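Local coordinates for protein leucyl-trna synthetase (Plasmodium falciparum, PDB 5FOC) that probably charges leucine tRNA with leucine at the expense of ATP, this chain being its editing domain, expected to deacylate mischarged tRNA, at residues H222-E227 / Y283-E288; N137-N142 / L238-M243; F14-K19 / E227-I232; S23-S28 / I214-K219; V121-S126 / T252-C257. The protein carries 2 engineered substitutions. One frame throughout, in Å; residues are numbered along the deposited sequence.

Contact 1 of 5, residues H222-E227 / Y283-E288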
# COMPACT_ATOMS: atom_id res chain seq x y z
N HIS A 222 3.39 11.95 6.43
CA HIS A 222 4.81 12.12 6.13
C HIS A 222 5.29 11.37 4.92
O HIS A 222 6.36 11.70 4.33
CB HIS A 222 5.66 11.77 7.32
CG HIS A 222 5.40 12.66 8.48
ND1 HIS A 222 5.53 14.02 8.41
CD2 HIS A 222 4.93 12.39 9.72
CE1 HIS A 222 5.24 14.55 9.58
NE2 HIS A 222 4.83 13.58 10.38
N PHE A 223 4.53 10.39 4.48
CA PHE A 223 4.83 9.63 3.28
C PHE A 223 4.16 10.13 2.02
O PHE A 223 4.48 9.64 0.91
CB PHE A 223 4.45 8.18 3.47
CG PHE A 223 5.15 7.48 4.61
CD1 PHE A 223 6.55 7.41 4.68
CD2 PHE A 223 4.42 6.82 5.59
CE1 PHE A 223 7.16 6.71 5.71
CE2 PHE A 223 5.04 6.14 6.62
CZ PHE A 223 6.39 6.07 6.69
N VAL A 224 3.22 11.07 2.17
CA VAL A 224 2.48 11.60 1.04
C VAL A 224 3.46 12.27 0.09
O VAL A 224 4.29 13.07 0.49
CB VAL A 224 1.32 12.52 1.47
CG1 VAL A 224 0.66 13.20 0.29
CG2 VAL A 224 0.27 11.65 2.18
N GLY A 225 3.38 11.86 -1.16
CA GLY A 225 4.28 12.40 -2.23
C GLY A 225 5.46 11.51 -2.59
O GLY A 225 6.09 11.67 -3.64
N LEU A 226 5.83 10.55 -1.72
CA LEU A 226 6.83 9.56 -2.05
C LEU A 226 6.44 8.82 -3.31
O LEU A 226 5.26 8.47 -3.53
CB LEU A 226 7.03 8.51 -0.97
CG LEU A 226 7.88 8.77 0.25
CD1 LEU A 226 7.97 7.50 1.10
CD2 LEU A 226 9.28 9.14 -0.19
N GLU A 227 7.44 8.50 -4.10
CA GLU A 227 7.22 7.75 -5.33
C GLU A 227 7.37 6.27 -5.01
O GLU A 227 8.33 5.84 -4.37
CB GLU A 227 8.25 8.25 -6.42
CG GLU A 227 7.98 7.61 -7.77
CD GLU A 227 9.02 7.95 -8.83
OE1 GLU A 227 10.15 8.23 -8.42
OE2 GLU A 227 8.71 7.88 -10.02
N TYR A 283 0.34 19.07 1.79
CA TYR A 283 1.27 17.94 1.69
C TYR A 283 2.42 18.21 0.75
O TYR A 283 2.42 19.20 -0.01
CB TYR A 283 0.54 16.69 1.20
CG TYR A 283 -0.62 16.24 2.07
CD1 TYR A 283 -0.39 15.54 3.26
CD2 TYR A 283 -1.94 16.53 1.72
CE1 TYR A 283 -1.46 15.12 4.07
CE2 TYR A 283 -3.03 16.10 2.53
CZ TYR A 283 -2.77 15.40 3.69
OH TYR A 283 -3.80 14.99 4.48
N ASN A 284 3.39 17.31 0.75
CA ASN A 284 4.53 17.45 -0.17
C ASN A 284 4.11 16.89 -1.53
O ASN A 284 4.62 15.83 -1.97
CB ASN A 284 5.77 16.75 0.38
CG ASN A 284 6.27 17.36 1.69
OD1 ASN A 284 6.62 16.63 2.63
ND2 ASN A 284 6.31 18.69 1.77
N LEU A 285 3.16 17.62 -2.17
CA LEU A 285 2.56 17.28 -3.48
C LEU A 285 2.62 18.46 -4.43
O LEU A 285 2.42 19.59 -4.02
CB LEU A 285 1.07 16.85 -3.36
CG LEU A 285 0.77 15.48 -2.79
CD1 LEU A 285 -0.74 15.36 -2.60
CD2 LEU A 285 1.30 14.40 -3.72
N LYS A 286 2.87 18.18 -5.71
CA LYS A 286 2.84 19.19 -6.76
C LYS A 286 1.84 18.80 -7.81
O LYS A 286 1.67 17.60 -8.07
CB LYS A 286 4.23 19.39 -7.38
CG LYS A 286 5.30 19.82 -6.37
CD LYS A 286 6.66 19.17 -6.63
CE LYS A 286 6.68 17.68 -6.29
NZ LYS A 286 8.03 17.09 -6.49
N GLU A 287 1.20 19.81 -8.41
CA GLU A 287 0.19 19.64 -9.47
C GLU A 287 0.61 18.60 -10.49
O GLU A 287 -0.19 17.82 -10.96
CB GLU A 287 0.00 20.95 -10.26
CG GLU A 287 -0.68 22.06 -9.49
CD GLU A 287 -1.45 23.04 -10.36
OE1 GLU A 287 -1.25 23.07 -11.60
OE2 GLU A 287 -2.26 23.78 -9.78
N GLU A 288 1.87 18.67 -10.91
CA GLU A 288 2.35 17.77 -11.95
C GLU A 288 2.38 16.28 -11.56
O GLU A 288 2.49 15.42 -12.43
CB GLU A 288 3.73 18.20 -12.43
CG GLU A 288 4.79 18.22 -11.33
CD GLU A 288 5.21 19.63 -10.94
OE1 GLU A 288 4.31 20.50 -10.70
OE2 GLU A 288 6.44 19.85 -10.84
O HOH W 1 3.72 15.06 2.74
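Val224 presses its branched side chain against Tyr283 and Leu285, and the glycine that follows it rests on the Asn284 carbonyl. CB of Val224 starts the contact 3.9 Å from CD1 of the Tyr283 ring. One methyl carries it on: CG1, set anti to the backbone N (chi1 173°), reaches CB of Tyr283 at 3.6 Å and also lies against the ring carbon CG. The same methyl meets CG of Leu285 at 3.8 Å, filling the angle between the two side chains. The other methyl, CG2, goes no further than the Tyr283 ring, with CD1 at 4.1 Å.

Beyond the valine, Gly225 CA directs a C-H at Asn284 O (3.5 Å, 151° at the hydrogen) and also touches CD2 of Leu285. This glycine is the third residue of a type II turn from Phe223 to Leu226, where its positive phi of 100° is at home. Opposite it, Asn284 forms the centre of an inverse gamma turn that exposes its carbonyl to the Gly225 CA. A single water bridges the backbones, accepting from Asn284 N at 3.0 Å and lying 3.1 Å from Val224 O, to which it can donate. Pro242 of strand 238-242 touches both Val224 and Tyr283, so the loop after helix 276-282 is seated near the sheet. With no direct conventional hydrogen bond between the segments, the junction relies on apolar fit, one C-H...O contact and the bridging water.

Contact 2 of 5, residues N137-N142 / L238-M243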
# COMPACT_ATOMS: atom_id res chain seq x y z
N ASN A 137 -2.25 3.53 -10.46
CA ASN A 137 -1.63 4.88 -10.76
C ASN A 137 -1.12 5.63 -9.56
O ASN A 137 -0.28 6.56 -9.68
CB ASN A 137 -2.52 5.71 -11.69
CG ASN A 137 -3.92 5.94 -11.19
OD1 ASN A 137 -4.47 5.11 -10.41
ND2 ASN A 137 -4.57 6.99 -11.68
N TYR A 138 -1.55 5.28 -8.35
CA TYR A 138 -1.14 5.86 -7.11
C TYR A 138 -1.18 4.81 -6.01
O TYR A 138 -1.57 3.64 -6.29
CB TYR A 138 -2.01 7.07 -6.71
CG TYR A 138 -1.87 8.19 -7.68
CD1 TYR A 138 -0.81 9.04 -7.54
CD2 TYR A 138 -2.73 8.36 -8.75
CE1 TYR A 138 -0.63 10.07 -8.44
CE2 TYR A 138 -2.58 9.42 -9.64
CZ TYR A 138 -1.47 10.25 -9.50
OH TYR A 138 -1.30 11.28 -10.45
N THR A 139 -0.68 5.19 -4.86
CA THR A 139 -0.77 4.38 -3.65
C THR A 139 -1.45 5.23 -2.59
O THR A 139 -1.05 6.33 -2.30
CB THR A 139 0.65 3.95 -3.19
OG1 THR A 139 1.23 3.09 -4.18
CG2 THR A 139 0.62 3.30 -1.81
N PHE A 140 -2.51 4.72 -1.98
CA PHE A 140 -3.20 5.47 -0.96
C PHE A 140 -2.84 5.02 0.46
O PHE A 140 -2.63 3.81 0.72
CB PHE A 140 -4.72 5.34 -1.05
CG PHE A 140 -5.38 5.96 -2.23
CD1 PHE A 140 -5.26 7.34 -2.50
CD2 PHE A 140 -6.24 5.20 -3.03
CE1 PHE A 140 -5.98 7.91 -3.58
CE2 PHE A 140 -6.94 5.76 -4.07
CZ PHE A 140 -6.79 7.12 -4.37
N ILE A 141 -2.76 6.02 1.34
CA ILE A 141 -2.46 5.85 2.76
C ILE A 141 -3.33 6.76 3.57
O ILE A 141 -3.83 7.77 3.07
CB ILE A 141 -0.95 6.10 3.02
CG1 ILE A 141 -0.48 5.49 4.31
CG2 ILE A 141 -0.63 7.58 2.99
CD1 ILE A 141 1.04 5.42 4.46
N ASN A 142 -3.63 6.37 4.82
CA ASN A 142 -4.39 7.27 5.66
C ASN A 142 -3.47 8.28 6.29
O ASN A 142 -2.63 7.89 7.07
CB ASN A 142 -5.18 6.49 6.72
CG ASN A 142 -6.14 7.36 7.50
OD1 ASN A 142 -5.89 8.51 7.81
ND2 ASN A 142 -7.29 6.78 7.84
N LEU A 238 4.18 5.84 -8.92
CA LEU A 238 2.94 5.76 -8.17
C LEU A 238 3.07 6.53 -6.88
O LEU A 238 3.53 6.01 -5.83
CB LEU A 238 2.66 4.28 -7.88
CG LEU A 238 2.81 3.32 -9.03
CD1 LEU A 238 2.43 1.87 -8.58
CD2 LEU A 238 1.96 3.72 -10.18
N TYR A 239 2.71 7.80 -6.93
CA TYR A 239 2.92 8.66 -5.79
C TYR A 239 1.97 8.21 -4.69
O TYR A 239 0.82 7.79 -4.99
CB TYR A 239 2.72 10.12 -6.16
CG TYR A 239 3.68 10.52 -7.26
CD1 TYR A 239 5.04 10.53 -7.05
CD2 TYR A 239 3.21 10.79 -8.53
CE1 TYR A 239 5.90 10.87 -8.10
CE2 TYR A 239 4.08 11.17 -9.57
CZ TYR A 239 5.41 11.14 -9.33
OH TYR A 239 6.26 11.52 -10.38
N ILE A 240 2.43 8.42 -3.46
CA ILE A 240 1.55 8.19 -2.29
C ILE A 240 0.60 9.38 -2.14
O ILE A 240 1.05 10.53 -2.00
CB ILE A 240 2.31 7.93 -1.01
CG1 ILE A 240 3.10 6.66 -1.16
CG2 ILE A 240 1.34 7.78 0.18
CD1 ILE A 240 3.99 6.24 -0.01
N LEU A 241 -0.71 9.11 -2.08
CA LEU A 241 -1.72 10.11 -1.90
C LEU A 241 -2.58 9.83 -0.65
O LEU A 241 -2.68 8.68 -0.28
CB LEU A 241 -2.65 10.16 -3.10
CG LEU A 241 -2.12 10.51 -4.50
CD1 LEU A 241 -3.27 10.51 -5.47
CD2 LEU A 241 -1.47 11.87 -4.45
N PRO A 242 -3.14 10.87 -0.06
CA PRO A 242 -3.94 10.68 1.16
C PRO A 242 -5.39 10.28 0.90
O PRO A 242 -6.06 10.87 0.09
CB PRO A 242 -3.87 12.04 1.82
CG PRO A 242 -3.83 12.99 0.67
CD PRO A 242 -2.96 12.31 -0.36
N MET A 243 -5.85 9.25 1.64
CA MET A 243 -7.24 8.81 1.59
C MET A 243 -7.67 8.61 3.03
O MET A 243 -7.25 7.65 3.68
CB MET A 243 -7.35 7.55 0.76
CG MET A 243 -8.77 6.94 0.69
SD MET A 243 -8.84 5.37 -0.21
CE MET A 243 -9.63 5.82 -1.74
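Thr139 O receives the Leu241 N-H at 2.8 Å, nearly in line with the carbonyl bond, while the CA-H of Ile240 also points at this oxygen. Three further backbone bonds continue the parallel pairing: Thr139 N to Tyr239 O, Ile141 N to Leu241 O and Met243 N to Ile141 O. The first of these is nearly straight at the hydrogen (171°), yet its donor stands above the Tyr239 carbonyl plane.

On the face bearing Tyr138, Phe140 and Leu241, methyl CD1 of Leu241 sits over the Tyr138 ring, 3.7 Å from its centroid and displaced toward the rim. The Tyr239 carbonyl oxygen meets the edge of that ring in its plane. Met243 lays CE over a face of Phe140, 3.9 Å from the centroid, with its sulfur making an oblique Met-aromatic contact; the bend at chi3 (-106°) turns the methyl onto the ring. On the reverse face, CG2 of Ile141 and CG2 of Ile240 are tightly packed at 3.4 Å.

Thr139 OG1 and Leu238 O both bond to Thr228 OG1. The pair is flanked by strand 254-257 beside 138-141 and by strand 227-229 beside 238-242. Helix 263-274 packs on Tyr138 and Phe140; Phe123 of strand 120-127 touches Ile141 and Ile240.

Contact 3 of 5, residues F14-K19 / E227-I232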
# COMPACT_ATOMS: atom_id res chain seq x y z
N PHE A 14 7.10 -0.99 -3.77
CA PHE A 14 8.46 -0.61 -3.47
C PHE A 14 8.57 0.92 -3.53
O PHE A 14 7.88 1.58 -4.30
CB PHE A 14 9.39 -1.18 -4.57
CG PHE A 14 9.44 -2.69 -4.61
CD1 PHE A 14 10.29 -3.40 -3.78
CD2 PHE A 14 8.62 -3.39 -5.47
CE1 PHE A 14 10.29 -4.78 -3.80
CE2 PHE A 14 8.62 -4.78 -5.50
CZ PHE A 14 9.44 -5.48 -4.65
N VAL A 15 9.42 1.44 -2.65
CA VAL A 15 9.79 2.87 -2.68
C VAL A 15 10.92 3.13 -3.69
O VAL A 15 11.92 2.44 -3.69
CB VAL A 15 10.23 3.31 -1.27
CG1 VAL A 15 10.88 4.69 -1.25
CG2 VAL A 15 9.04 3.23 -0.29
N SER A 16 10.66 4.09 -4.58
CA SER A 16 11.64 4.53 -5.61
C SER A 16 12.80 5.31 -4.98
O SER A 16 13.94 4.94 -5.17
CB SER A 16 10.94 5.39 -6.70
OG SER A 16 9.75 4.79 -7.20
N ASN A 17 12.50 6.33 -4.20
CA ASN A 17 13.57 7.16 -3.58
C ASN A 17 13.80 6.83 -2.14
O ASN A 17 13.33 7.51 -1.23
CB ASN A 17 13.34 8.66 -3.77
CG ASN A 17 14.64 9.51 -3.55
OD1 ASN A 17 15.51 9.23 -2.70
ND2 ASN A 17 14.75 10.57 -4.32
N VAL A 18 14.59 5.79 -1.97
CA VAL A 18 14.95 5.30 -0.66
C VAL A 18 15.78 6.24 0.16
O VAL A 18 15.65 6.30 1.35
CB VAL A 18 15.52 3.85 -0.70
CG1 VAL A 18 14.41 2.83 -1.08
CG2 VAL A 18 16.78 3.71 -1.54
N LYS A 19 16.62 7.10 -0.47
CA LYS A 19 17.27 8.11 0.32
C LYS A 19 16.34 9.14 0.93
O LYS A 19 16.55 9.57 2.04
CB LYS A 19 18.32 8.85 -0.58
CG LYS A 19 19.47 7.94 -0.93
CD LYS A 19 20.48 8.61 -1.91
CE LYS A 19 21.57 7.64 -2.31
NZ LYS A 19 22.64 8.36 -3.11
N GLU A 227 7.44 8.50 -4.10
CA GLU A 227 7.22 7.75 -5.33
C GLU A 227 7.37 6.27 -5.01
O GLU A 227 8.33 5.84 -4.37
CB GLU A 227 8.25 8.25 -6.42
CG GLU A 227 7.98 7.61 -7.77
CD GLU A 227 9.02 7.95 -8.83
OE1 GLU A 227 10.15 8.23 -8.42
OE2 GLU A 227 8.71 7.88 -10.02
N THR A 228 6.35 5.48 -5.42
CA THR A 228 6.38 4.01 -5.29
C THR A 228 6.16 3.31 -6.64
O THR A 228 5.73 3.93 -7.62
CB THR A 228 5.35 3.51 -4.22
OG1 THR A 228 4.06 3.76 -4.73
CG2 THR A 228 5.58 4.22 -2.88
N TYR A 229 6.40 1.99 -6.65
CA TYR A 229 6.08 1.20 -7.83
C TYR A 229 5.86 -0.25 -7.38
O TYR A 229 6.29 -0.64 -6.30
CB TYR A 229 7.18 1.35 -8.94
CG TYR A 229 8.47 0.73 -8.54
CD1 TYR A 229 9.34 1.39 -7.68
CD2 TYR A 229 8.80 -0.56 -8.96
CE1 TYR A 229 10.53 0.81 -7.27
CE2 TYR A 229 9.97 -1.17 -8.51
CZ TYR A 229 10.85 -0.47 -7.70
OH TYR A 229 12.03 -1.09 -7.29
N THR A 230 5.25 -1.02 -8.27
CA THR A 230 5.17 -2.48 -8.10
C THR A 230 5.77 -3.16 -9.32
O THR A 230 6.06 -2.46 -10.35
CB THR A 230 3.69 -2.97 -7.99
OG1 THR A 230 3.09 -2.97 -9.28
CG2 THR A 230 2.90 -2.15 -6.97
N ASN A 231 5.97 -4.47 -9.30
CA ASN A 231 6.46 -5.18 -10.49
C ASN A 231 5.34 -5.58 -11.45
O ASN A 231 5.58 -6.29 -12.44
CB ASN A 231 7.31 -6.38 -10.09
CG ASN A 231 8.63 -5.97 -9.46
OD1 ASN A 231 9.27 -5.00 -9.91
ND2 ASN A 231 9.06 -6.70 -8.47
N ILE A 232 4.12 -5.13 -11.17
CA ILE A 232 2.97 -5.39 -11.99
C ILE A 232 2.46 -4.15 -12.72
O ILE A 232 1.84 -4.28 -13.77
CB ILE A 232 1.81 -6.01 -11.12
CG1 ILE A 232 2.36 -7.11 -10.25
CG2 ILE A 232 0.68 -6.51 -12.01
CD1 ILE A 232 1.45 -7.48 -9.09
O HOH W 2 10.36 7.61 -3.38
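Phe14 and Tyr229 form the close-packed half of this antiparallel contact, joined by two backbone bonds: Phe14 N to Tyr229 O at 2.7 Å and Tyr229 N to Phe14 O at 2.8 Å. The Tyr229 ring folds back over its partner strand because CG stands between the backbone N and carbonyl carbon (chi1 68°). CB of Phe14 therefore lies over the face of that ring, 3.8 Å from the centroid, with CZ and CE1 of Tyr229 both 3.5 Å from it. The two rings are inclined by 26° but slid apart, so they barely overlap, and the methylene, not the phenyl group, makes the close contact, a CH-pi one. Next along, Val15 and Thr228 make a non-hydrogen-bonded pair.

The other end is looser and wetter. Ser16 N donates to Glu227 O at 2.9 Å, and a water links that same oxygen to Asn17 N. The extended Glu227 side chain runs beside Ser16, bringing CG to 3.4 Å from OG. Past the Phe14-Tyr229 pair, at the end away from Ser16, the exposed Asn231 brings ND2 obliquely to CE2 of Phe14 at 3.6 Å and bonds onward to Asp368.

Strand 227-229 thus borders strand 7-15, which continues through an Asn17 N-cap into helix 18-35. Val121 of strand 120-127 bonds to Val15 by backbone, while Leu238 of strand 238-242 bonds to Thr228.

Contact 4 of 5, residues S23-S28 / I214-K219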
# COMPACT_ATOMS: atom_id res chain seq x y z
N SER A 23 15.61 9.96 5.01
CA SER A 23 15.44 11.29 5.64
C SER A 23 14.17 11.33 6.51
O SER A 23 14.20 11.80 7.65
CB SER A 23 15.33 12.39 4.61
OG SER A 23 16.50 12.39 3.86
N ILE A 24 13.07 10.83 5.94
CA ILE A 24 11.80 10.75 6.67
C ILE A 24 11.97 9.91 7.95
O ILE A 24 11.59 10.36 9.03
CB ILE A 24 10.65 10.21 5.77
CG1 ILE A 24 10.31 11.18 4.63
CG2 ILE A 24 9.39 9.92 6.62
CD1 ILE A 24 9.48 10.55 3.51
N PHE A 25 12.64 8.77 7.82
CA PHE A 25 12.91 7.85 8.92
C PHE A 25 13.68 8.55 10.04
O PHE A 25 13.30 8.53 11.21
CB PHE A 25 13.58 6.58 8.38
CG PHE A 25 13.94 5.54 9.42
CD1 PHE A 25 15.01 5.67 10.27
CD2 PHE A 25 13.10 4.43 9.59
CE1 PHE A 25 15.34 4.71 11.22
CE2 PHE A 25 13.43 3.48 10.53
CZ PHE A 25 14.48 3.61 11.37
N MET A 26 14.82 9.19 9.70
CA MET A 26 15.62 9.82 10.72
C MET A 26 14.96 11.06 11.30
O MET A 26 15.17 11.37 12.47
CB MET A 26 17.05 10.16 10.15
CG MET A 26 17.84 8.90 9.83
SD MET A 26 17.98 7.69 11.18
CE MET A 26 18.51 8.70 12.56
N ASN A 27 14.17 11.77 10.50
CA ASN A 27 13.39 12.89 11.03
C ASN A 27 12.44 12.41 12.16
O ASN A 27 12.34 13.04 13.21
CB ASN A 27 12.56 13.59 9.93
CG ASN A 27 13.41 14.46 9.02
OD1 ASN A 27 14.52 14.84 9.38
ND2 ASN A 27 12.89 14.78 7.83
N SER A 28 11.84 11.24 11.93
CA SER A 28 10.92 10.60 12.92
C SER A 28 11.64 10.13 14.16
O SER A 28 11.14 10.34 15.29
CB SER A 28 10.14 9.48 12.26
OG SER A 28 9.31 10.06 11.27
N ILE A 214 9.93 -3.21 16.13
CA ILE A 214 9.45 -2.02 15.43
C ILE A 214 10.63 -1.07 15.21
O ILE A 214 11.23 -0.58 16.16
CB ILE A 214 8.34 -1.27 16.18
CG1 ILE A 214 7.12 -2.22 16.45
CG2 ILE A 214 7.85 -0.05 15.40
CD1 ILE A 214 6.58 -2.89 15.20
N LEU A 215 10.90 -0.77 13.94
CA LEU A 215 11.93 0.18 13.62
C LEU A 215 11.52 1.63 13.76
O LEU A 215 12.35 2.49 13.99
CB LEU A 215 12.35 -0.05 12.19
CG LEU A 215 12.83 -1.44 11.79
CD1 LEU A 215 13.29 -1.47 10.34
CD2 LEU A 215 13.90 -2.00 12.69
N ASN A 216 10.25 1.91 13.50
CA ASN A 216 9.69 3.23 13.58
C ASN A 216 8.17 3.15 13.47
O ASN A 216 7.60 2.15 13.02
CB ASN A 216 10.28 4.14 12.45
CG ASN A 216 10.61 5.51 12.94
OD1 ASN A 216 10.04 6.02 13.88
ND2 ASN A 216 11.63 6.14 12.26
N LYS A 217 7.55 4.27 13.86
CA LYS A 217 6.11 4.47 13.77
C LYS A 217 5.93 5.89 13.26
O LYS A 217 6.37 6.84 13.90
CB LYS A 217 5.47 4.25 15.15
CG LYS A 217 4.01 4.54 15.16
CD LYS A 217 3.43 4.36 16.55
CE LYS A 217 3.57 5.61 17.38
NZ LYS A 217 2.92 5.37 18.71
N ILE A 218 5.32 6.02 12.07
CA ILE A 218 5.29 7.29 11.34
C ILE A 218 3.87 7.61 10.85
O ILE A 218 3.21 6.76 10.23
CB ILE A 218 6.36 7.29 10.19
CG1 ILE A 218 7.75 6.99 10.75
CG2 ILE A 218 6.31 8.58 9.43
CD1 ILE A 218 8.84 6.82 9.70
N LYS A 219 3.41 8.84 11.10
CA LYS A 219 2.08 9.25 10.60
C LYS A 219 2.09 9.26 9.09
O LYS A 219 3.09 9.64 8.45
CB LYS A 219 1.61 10.60 11.15
CG LYS A 219 0.51 10.51 12.21
CD LYS A 219 0.03 11.88 12.66
CE LYS A 219 -0.82 12.59 11.62
NZ LYS A 219 -0.77 14.07 11.80
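Helix 23-28 crosses strand 216-219 at 101°, the two axes approaching to 8.9 Å, so that Phe25 and Ser28 lie against Asn216 and Ile218. Asn216 is the polar centre of the interface. Its ND2 stands 3.5 Å above the Phe25 ring, over the middle, with the amide plane almost upright on the ring (81° between planes). The same nitrogen gives a weak, bent hydrogen bond to Phe25 O at 3.1 Å, while OD1 on the far side of the amide accepts from Lys217 N at 3.0 Å. The amide is thus tied to its own strand and only weakly to the helix.

Phe25 reaches the strand because CG is anti to the backbone N (chi1 179°), which sends the ring out beneath the amide. CE2 then lies 4.0 Å from CB of Leu215 and CZ 3.6 Å from Leu215 O. One turn on, Ser28 OG settles against CG1 of Ile218 at 3.5 Å and against its CD1 tip. Ile24 makes a looser methyl contact with Ile218.

Strand 146-152 pairs with strand 216-219 by backbone bonds, and its Leu149 also touches Phe25. The arrangement is that of an alpha/beta layer, with a helix laid crosswise over a terminal strand of a mixed sheet.

Contact 5 of 5, residues V121-S126 / T252-C257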
# COMPACT_ATOMS: atom_id res chain seq x y z
N VAL A 121 12.68 -1.39 0.79
CA VAL A 121 11.64 -0.69 1.55
C VAL A 121 10.33 -0.89 0.83
O VAL A 121 10.17 -0.49 -0.31
CB VAL A 121 11.90 0.80 1.74
CG1 VAL A 121 10.76 1.44 2.53
CG2 VAL A 121 13.28 1.07 2.37
N ILE A 122 9.35 -1.54 1.51
CA ILE A 122 8.18 -2.00 0.82
C ILE A 122 6.92 -1.64 1.64
O ILE A 122 6.84 -2.08 2.83
CB ILE A 122 8.20 -3.53 0.57
CG1 ILE A 122 9.36 -3.94 -0.34
CG2 ILE A 122 6.85 -4.04 0.05
CD1 ILE A 122 9.66 -5.41 -0.36
N PHE A 123 6.01 -0.87 1.05
CA PHE A 123 4.64 -0.69 1.58
C PHE A 123 3.86 -1.94 1.19
O PHE A 123 3.89 -2.42 0.11
CB PHE A 123 3.98 0.58 1.02
CG PHE A 123 4.51 1.87 1.58
CD1 PHE A 123 5.73 2.40 1.13
CD2 PHE A 123 3.83 2.56 2.55
CE1 PHE A 123 6.18 3.61 1.66
CE2 PHE A 123 4.29 3.73 3.09
CZ PHE A 123 5.48 4.28 2.63
N LEU A 124 3.08 -2.47 2.18
CA LEU A 124 2.28 -3.65 1.86
C LEU A 124 0.86 -3.20 1.52
O LEU A 124 0.10 -2.83 2.43
CB LEU A 124 2.29 -4.61 3.04
CG LEU A 124 3.57 -5.40 3.31
CD1 LEU A 124 3.50 -6.16 4.63
CD2 LEU A 124 3.84 -6.34 2.17
N GLY A 125 0.55 -3.16 0.21
CA GLY A 125 -0.69 -2.65 -0.33
C GLY A 125 -1.68 -3.81 -0.25
O GLY A 125 -1.30 -4.89 -0.56
N SER A 126 -2.92 -3.49 0.06
CA SER A 126 -3.95 -4.56 0.21
C SER A 126 -5.04 -4.36 -0.85
O SER A 126 -5.53 -3.23 -1.01
CB SER A 126 -4.49 -4.40 1.60
OG SER A 126 -5.47 -5.44 1.73
N THR A 252 -3.82 -3.98 5.96
CA THR A 252 -2.62 -3.19 6.26
C THR A 252 -2.77 -1.66 6.19
O THR A 252 -1.79 -0.96 6.54
CB THR A 252 -1.53 -3.50 5.18
OG1 THR A 252 -2.06 -3.22 3.89
CG2 THR A 252 -1.15 -4.95 5.21
N GLY A 253 -3.91 -1.17 5.71
CA GLY A 253 -4.26 0.23 5.78
C GLY A 253 -3.48 0.95 4.65
O GLY A 253 -3.42 2.17 4.72
N ILE A 254 -3.06 0.22 3.64
CA ILE A 254 -2.39 0.84 2.43
C ILE A 254 -3.10 0.19 1.26
O ILE A 254 -3.19 -1.06 1.19
CB ILE A 254 -0.92 0.49 2.39
CG1 ILE A 254 -0.25 1.05 3.64
CG2 ILE A 254 -0.30 1.13 1.11
CD1 ILE A 254 1.02 0.39 4.11
N VAL A 255 -3.62 0.99 0.35
CA VAL A 255 -4.27 0.43 -0.79
C VAL A 255 -3.78 0.97 -2.14
O VAL A 255 -3.53 2.15 -2.26
CB VAL A 255 -5.79 0.58 -0.69
CG1 VAL A 255 -6.31 -0.16 0.55
CG2 VAL A 255 -6.21 2.00 -0.64
N PRO A 256 -3.70 0.09 -3.12
CA PRO A 256 -3.41 0.53 -4.49
C PRO A 256 -4.54 1.38 -5.00
O PRO A 256 -5.72 1.06 -4.75
CB PRO A 256 -3.27 -0.77 -5.29
CG PRO A 256 -3.53 -1.89 -4.34
CD PRO A 256 -3.84 -1.37 -3.01
N CYS A 257 -4.24 2.49 -5.67
CA CYS A 257 -5.20 3.31 -6.34
C CYS A 257 -5.27 2.78 -7.76
O CYS A 257 -4.25 2.77 -8.48
CB CYS A 257 -4.76 4.79 -6.36
SG CYS A 257 -5.86 5.82 -7.32
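Leu124 and Ser126 meet Thr252 and Ile254 where two strands of the domain's large mixed beta-sheet cross at 68°, and two hydrogen bonds hold the crossing. Thr252 OG1 donates to Leu124 O at 2.6 Å, and Ser126 N donates to Ile254 O at 2.7 Å, bent to 150° at the hydrogen. Between them, Gly125 CA points a C-H at Ile254 O as well, so that this oxygen is approached from two successive residues of strand 120-127.

Thr252 can make its bond because OG1 sits between its backbone N and carbonyl carbon (chi1 57°), turned toward the neighbouring strand. Its CG2 methyl rests on CB of Leu124, and CB of Ser126 lies 3.5 Å from Thr252 OG1. Ile254 packs its CB 3.5 Å from Leu124 O and extends CD1 to the edge of the Phe123 ring, 3.9 Å from CD2 and near the ring plane; the two side chains run about at right angles.

In the next shell, Gly253, at positive phi, turns the chain between Thr252 and Ile254, and its carbonyl bonds to Tyr147 OH. Phe123 meets Phe223 edge to face, and strand 181-185 pairs with strand 120-127. Ser126 OG, set anti to the backbone N, bonds to Ser251 OG. As in related leucyl-tRNA synthetase editing domains, the Thr-Gly-Ile-Val-Pro run of 252-256 probably lies close to the hydrolytic pocket. At the proline of this run, CD of Pro256 lies 3.2 Å from Ser126 O.

Overall arrangement
Contacts 2, 3 and 5 build neighbouring parts of one mixed sheet: 2 and 5 lie about 9 Å apart between centres, joined by Phe140 N to Val255 O at 2.8 Å, and 3 and 5 about 11 Å apart, joined through Val15 and Val121. Contact 5 sits about 1 Å from the centre of the chain. Contact 1 joins contact 2 through Ile240, and its Phe223 links outward to Phe123 of contact 5 and to Ile218 of contact 4. Contacts 3 and 4 share helix 18-35 but are about 17 Å apart between centres. No ligand marks the editing pocket; by family resemblance contact 5 probably lies close to it.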